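Local coordinates for protein triosephosphate isomerase (Trichomonas vaginalis, PDB 4O4V) that probably interconverts D-glyceraldehyde 3-phosphate and dihydroxyacetone phosphate as a homodimeric TIM-barrel isomerase of glycolysis and gluconeogenesis, at residues L116-H129 with F141-P154. Numbering follows the deposited sequence. Where two conformers were deposited one is given.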
loop_
_atom_site.group_PDB
_atom_site.type_symbol
_atom_site.label_atom_id
_atom_site.label_comp_id
_atom_site.label_asym_id
_atom_site.label_seq_id
_atom_site.Cartn_x
_atom_site.Cartn_y
_atom_site.Cartn_z
ATOM N N LEU A 116 14.020 10.692 3.745
ATOM C CA LEU A 116 15.427 11.118 3.787
ATOM C C LEU A 116 15.897 11.327 5.212
ATOM O O LEU A 116 17.013 10.898 5.569
ATOM C CB LEU A 116 15.635 12.368 2.948
ATOM C CG LEU A 116 15.517 12.135 1.446
ATOM C CD1 LEU A 116 15.333 13.439 0.726
ATOM C CD2 LEU A 116 16.699 11.349 0.893
ATOM N N GLU A 117 15.076 11.953 6.058
ATOM C CA GLU A 117 15.539 12.217 7.409
ATOM C C GLU A 117 15.636 10.939 8.213
ATOM O O GLU A 117 16.323 10.917 9.247
ATOM C CB GLU A 117 14.719 13.336 8.072
ATOM C CG GLU A 117 13.411 12.932 8.510
ATOM C CD GLU A 117 12.452 14.102 8.782
ATOM O OE1 GLU A 117 12.809 15.289 8.610
ATOM O OE2 GLU A 117 11.306 13.806 9.154
ATOM N N ASN A 118 15.020 9.855 7.753
ATOM C CA ASN A 118 15.092 8.547 8.405
ATOM C C ASN A 118 16.022 7.566 7.694
ATOM O O ASN A 118 15.943 6.364 7.906
ATOM C CB ASN A 118 13.684 7.958 8.566
ATOM C CG ASN A 118 12.922 8.612 9.683
ATOM O OD1 ASN A 118 13.013 8.156 10.834
ATOM N ND2 ASN A 118 12.212 9.688 9.407
ATOM N N GLY A 119 16.900 8.087 6.851
ATOM C CA GLY A 119 17.992 7.308 6.291
ATOM C C GLY A 119 17.703 6.511 5.029
ATOM O O GLY A 119 18.489 5.639 4.683
ATOM N N MET A 120 16.582 6.788 4.361
ATOM C CA MET A 120 16.283 6.254 3.042
ATOM C C MET A 120 16.958 7.056 1.975
ATOM O O MET A 120 17.327 8.218 2.139
ATOM C CB MET A 120 14.801 6.317 2.755
ATOM C CG MET A 120 13.992 5.548 3.735
ATOM S SD MET A 120 14.274 3.774 3.703
ATOM C CE MET A 120 13.653 3.250 2.111
ATOM N N LYS A 121 17.048 6.410 0.835
ATOM C CA LYS A 121 17.326 7.053 -0.430
ATOM C C LYS A 121 16.084 6.998 -1.288
ATOM O O LYS A 121 15.296 6.047 -1.161
ATOM C CB LYS A 121 18.475 6.333 -1.133
ATOM C CG LYS A 121 19.762 6.291 -0.317
ATOM C CD LYS A 121 20.857 5.502 -1.034
ATOM C CE LYS A 121 22.172 5.480 -0.240
ATOM N NZ LYS A 121 23.266 4.970 -1.095
ATOM N N ILE A 122 15.881 8.000 -2.149
ATOM C CA ILE A 122 14.652 8.121 -2.885
ATOM C C ILE A 122 14.862 8.256 -4.373
ATOM O O ILE A 122 15.837 8.896 -4.821
ATOM C CB ILE A 122 13.763 9.292 -2.379
ATOM C CG1 ILE A 122 14.355 10.673 -2.649
ATOM C CG2 ILE A 122 13.453 9.120 -0.892
ATOM C CD1 ILE A 122 13.452 11.854 -2.253
ATOM N N ILE A 123 13.932 7.696 -5.139
ATOM C CA ILE A 123 13.807 7.935 -6.564
ATOM C C ILE A 123 12.525 8.734 -6.722
ATOM O O ILE A 123 11.410 8.180 -6.613
ATOM C CB ILE A 123 13.748 6.647 -7.383
ATOM C CG1 ILE A 123 14.981 5.768 -7.162
ATOM C CG2 ILE A 123 13.554 6.964 -8.868
ATOM C CD1 ILE A 123 14.793 4.338 -7.614
ATOM N N TYR A 124 12.658 10.037 -6.908
ATOM C CA TYR A 124 11.514 10.964 -6.910
ATOM C C TYR A 124 11.095 11.233 -8.353
ATOM O O TYR A 124 11.928 11.692 -9.158
ATOM C CB TYR A 124 11.891 12.264 -6.205
ATOM C CG TYR A 124 10.712 13.138 -5.861
ATOM C CD1 TYR A 124 10.208 14.041 -6.759
ATOM C CD2 TYR A 124 10.096 13.035 -4.620
ATOM C CE1 TYR A 124 9.115 14.875 -6.411
ATOM C CE2 TYR A 124 9.043 13.846 -4.280
ATOM C CZ TYR A 124 8.552 14.748 -5.170
ATOM O OH TYR A 124 7.505 15.551 -4.754
ATOM N N CYS A 125 9.853 10.947 -8.701
ATOM C CA CYS A 125 9.383 11.020 -10.073
ATOM C C CYS A 125 8.594 12.277 -10.349
ATOM O O CYS A 125 7.865 12.766 -9.495
ATOM C CB CYS A 125 8.483 9.799 -10.348
ATOM S SG CYS A 125 9.251 8.189 -10.108
ATOM N N CYS A 126 8.735 12.777 -11.580
ATOM C CA CYS A 126 8.007 13.942 -12.059
ATOM C C CYS A 126 7.715 13.745 -13.539
ATOM O O CYS A 126 8.164 12.741 -14.138
ATOM C CB CYS A 126 8.887 15.173 -11.869
ATOM S SG CYS A 126 10.395 15.232 -12.882
ATOM N N GLY A 127 6.923 14.643 -14.130
ATOM C CA GLY A 127 6.656 14.599 -15.563
ATOM C C GLY A 127 5.309 15.191 -15.904
ATOM O O GLY A 127 4.372 15.133 -15.112
ATOM N N GLU A 128 5.225 15.763 -17.117
ATOM C CA GLU A 128 4.019 16.447 -17.568
ATOM C C GLU A 128 3.116 15.584 -18.436
ATOM O O GLU A 128 3.536 14.623 -19.072
ATOM C CB GLU A 128 4.379 17.740 -18.304
ATOM C CG GLU A 128 4.644 17.624 -19.788
ATOM C CD GLU A 128 5.960 17.013 -20.202
ATOM O OE1 GLU A 128 6.713 16.462 -19.336
ATOM O OE2 GLU A 128 6.270 17.069 -21.413
ATOM N N HIS A 129 1.855 15.986 -18.460
ATOM C CA HIS A 129 0.801 15.348 -19.242
ATOM C C HIS A 129 0.681 15.993 -20.613
ATOM O O HIS A 129 1.315 17.006 -20.935
ATOM C CB HIS A 129 -0.530 15.470 -18.517
ATOM C CG HIS A 129 -0.542 14.773 -17.198
ATOM N ND1 HIS A 129 0.054 15.275 -16.066
ATOM C CD2 HIS A 129 -1.074 13.583 -16.841
ATOM C CE1 HIS A 129 -0.093 14.412 -15.070
ATOM N NE2 HIS A 129 -0.786 13.386 -15.511
ATOM N N PHE A 141 5.707 23.090 -16.062
ATOM C CA PHE A 141 5.015 22.124 -15.241
ATOM C C PHE A 141 6.026 21.327 -14.394
ATOM O O PHE A 141 5.830 21.121 -13.198
ATOM C CB PHE A 141 4.186 21.166 -16.093
ATOM C CG PHE A 141 3.378 20.210 -15.288
ATOM C CD1 PHE A 141 2.109 20.579 -14.840
ATOM C CD2 PHE A 141 3.872 18.961 -14.931
ATOM C CE1 PHE A 141 1.369 19.713 -14.065
ATOM C CE2 PHE A 141 3.132 18.089 -14.166
ATOM C CZ PHE A 141 1.865 18.461 -13.729
ATOM N N VAL A 142 7.084 20.828 -15.036
ATOM C CA VAL A 142 8.096 20.038 -14.339
ATOM C C VAL A 142 8.830 20.905 -13.321
ATOM O O VAL A 142 9.094 20.465 -12.190
ATOM C CB VAL A 142 9.015 19.367 -15.344
ATOM C CG1 VAL A 142 10.235 18.778 -14.658
ATOM C CG2 VAL A 142 8.276 18.311 -16.141
ATOM N N SER A 143 9.092 22.156 -13.649
ATOM C CA SER A 143 9.729 23.039 -12.673
ATOM C C SER A 143 8.878 23.200 -11.421
ATOM O O SER A 143 9.410 23.183 -10.307
ATOM C CB SER A 143 10.053 24.403 -13.271
ATOM O OG SER A 143 10.871 25.175 -12.389
ATOM N N ALA A 144 7.577 23.376 -11.550
ATOM C CA ALA A 144 6.739 23.507 -10.374
ATOM C C ALA A 144 6.847 22.261 -9.504
ATOM O O ALA A 144 6.879 22.362 -8.281
ATOM C CB ALA A 144 5.282 23.763 -10.776
ATOM N N GLN A 145 6.882 21.079 -10.127
ATOM C CA GLN A 145 7.003 19.841 -9.364
ATOM C C GLN A 145 8.342 19.774 -8.629
ATOM O O GLN A 145 8.406 19.386 -7.450
ATOM C CB GLN A 145 6.862 18.633 -10.277
ATOM C CG GLN A 145 5.478 18.476 -10.892
ATOM C CD GLN A 145 5.363 17.196 -11.673
ATOM O OE1 GLN A 145 6.200 16.911 -12.546
ATOM N NE2 GLN A 145 4.362 16.395 -11.356
ATOM N N ILE A 146 9.416 20.084 -9.336
ATOM C CA ILE A 146 10.761 20.035 -8.729
ATOM C C ILE A 146 10.900 21.105 -7.652
ATOM O O ILE A 146 11.516 20.861 -6.612
ATOM C CB ILE A 146 11.847 20.146 -9.796
ATOM C CG1 ILE A 146 11.789 18.961 -10.777
ATOM C CG2 ILE A 146 13.254 20.294 -9.141
ATOM C CD1 ILE A 146 12.144 17.627 -10.200
ATOM N N GLU A 147 10.307 22.272 -7.856
ATOM C CA GLU A 147 10.344 23.320 -6.849
ATOM C C GLU A 147 9.559 22.967 -5.589
ATOM O O GLU A 147 9.874 23.489 -4.518
ATOM C CB GLU A 147 9.874 24.652 -7.448
ATOM C CG GLU A 147 10.828 25.237 -8.490
ATOM C CD GLU A 147 10.317 26.521 -9.112
ATOM O OE1 GLU A 147 10.370 27.568 -8.432
ATOM O OE2 GLU A 147 9.886 26.505 -10.284
ATOM N N LYS A 148 8.556 22.102 -5.683
ATOM C CA LYS A 148 7.904 21.580 -4.479
ATOM C C LYS A 148 8.760 20.532 -3.770
ATOM O O LYS A 148 8.726 20.423 -2.540
ATOM C CB LYS A 148 6.533 20.981 -4.824
ATOM N N MET A 149 9.539 19.780 -4.529
ATOM C CA MET A 149 10.427 18.772 -3.952
ATOM C C MET A 149 11.628 19.386 -3.222
ATOM O O MET A 149 12.021 18.937 -2.146
ATOM C CB MET A 149 10.932 17.831 -5.067
ATOM C CG MET A 149 11.745 16.626 -4.582
ATOM S SD MET A 149 12.946 15.929 -5.778
ATOM C CE MET A 149 14.158 17.221 -5.782
ATOM N N ILE A 150 12.209 20.424 -3.808
ATOM C CA ILE A 150 13.465 20.980 -3.315
ATOM C C ILE A 150 13.452 21.300 -1.799
ATOM O O ILE A 150 14.367 20.890 -1.091
ATOM C CB ILE A 150 13.917 22.198 -4.162
ATOM C CG1 ILE A 150 14.523 21.681 -5.449
ATOM C CG2 ILE A 150 14.915 23.094 -3.403
ATOM C CD1 ILE A 150 14.675 22.759 -6.528
ATOM N N PRO A 151 12.443 22.024 -1.280
ATOM C CA PRO A 151 12.506 22.384 0.146
ATOM C C PRO A 151 12.325 21.190 1.086
ATOM O O PRO A 151 12.588 21.299 2.278
ATOM C CB PRO A 151 11.332 23.365 0.343
ATOM C CG PRO A 151 10.772 23.640 -1.022
ATOM C CD PRO A 151 11.342 22.691 -2.004
ATOM N N ALA A 152 11.859 20.063 0.561
ATOM C CA ALA A 152 11.716 18.846 1.356
ATOM C C ALA A 152 13.048 18.168 1.632
ATOM O O ALA A 152 13.168 17.413 2.594
ATOM C CB ALA A 152 10.778 17.876 0.682
ATOM N N ILE A 153 14.058 18.416 0.796
ATOM C CA ILE A 153 15.310 17.689 0.918
ATOM C C ILE A 153 16.081 18.224 2.116
ATOM O O ILE A 153 16.512 19.395 2.127
ATOM C CB ILE A 153 16.159 17.798 -0.373
ATOM C CG1 ILE A 153 15.335 17.434 -1.622
ATOM C CG2 ILE A 153 17.417 16.977 -0.222
ATOM C CD1 ILE A 153 14.563 16.120 -1.529
ATOM N N PRO A 154 16.317 17.419 3.168
ATOM C CA PRO A 154 17.047 17.967 4.325
ATOM C C PRO A 154 18.461 18.306 3.982
ATOM O O PRO A 154 19.053 17.799 3.021
ATOM C CB PRO A 154 17.003 16.828 5.355
ATOM C CG PRO A 154 15.899 15.931 4.902
ATOM C CD PRO A 154 15.860 16.048 3.407
HETATM O O HOH W 1 6.671 17.201 -6.743
HETATM O O HOH W 2 4.006 13.804 -12.700
#
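Tyr-124 and Met-149 meet where strand 121-126 of the barrel wall runs roughly antiparallel to helix 141-149 outside it, the segment axes 9.2 Å apart at 148°, as in the beta-alpha units of a TIM barrel. Met-149 lays its CG over the centre of the Tyr-124 ring, 3.5 Å from the centroid, while SD sits over the same face toward CD1, a Met-aromatic contact. With CG anti to the backbone N (chi1 -166°), the Tyr-124 ring swings toward the helix and lies across it; water 1 accepts from its OH and donates to Gln-145 O. One turn before Met-149, the side chain of the same Gln-145 takes the Gly-127 N-H on OE1 at 2.9 Å, nearly straight (164°) and on a lone pair in the amide plane; water 2 links NE2 to Gly-127 O. Cys-126 SG rests 4.0 Å from both Val-142 CG1 and Ile-146 CD1. Beyond it, Phe-141 CD2 packs 3.6 Å from Glu-128 CB; the Glu-128 carboxylate bonds to Tyr-165 OH and forms a salt bridge with Arg-133. Past the helix, Ile-153 CD1 (3.6 Å from Leu-116 CD1) and Pro-154 CD (3.7 Å from Leu-116 CB) pack against the end of helix 105-117. Apolar packing thus carries the middle, while Gln-145, bound directly through OE1 and by water 2 through NE2, ties the backbone just after the strand to the helix and satisfies the buried Gly-127 N-H.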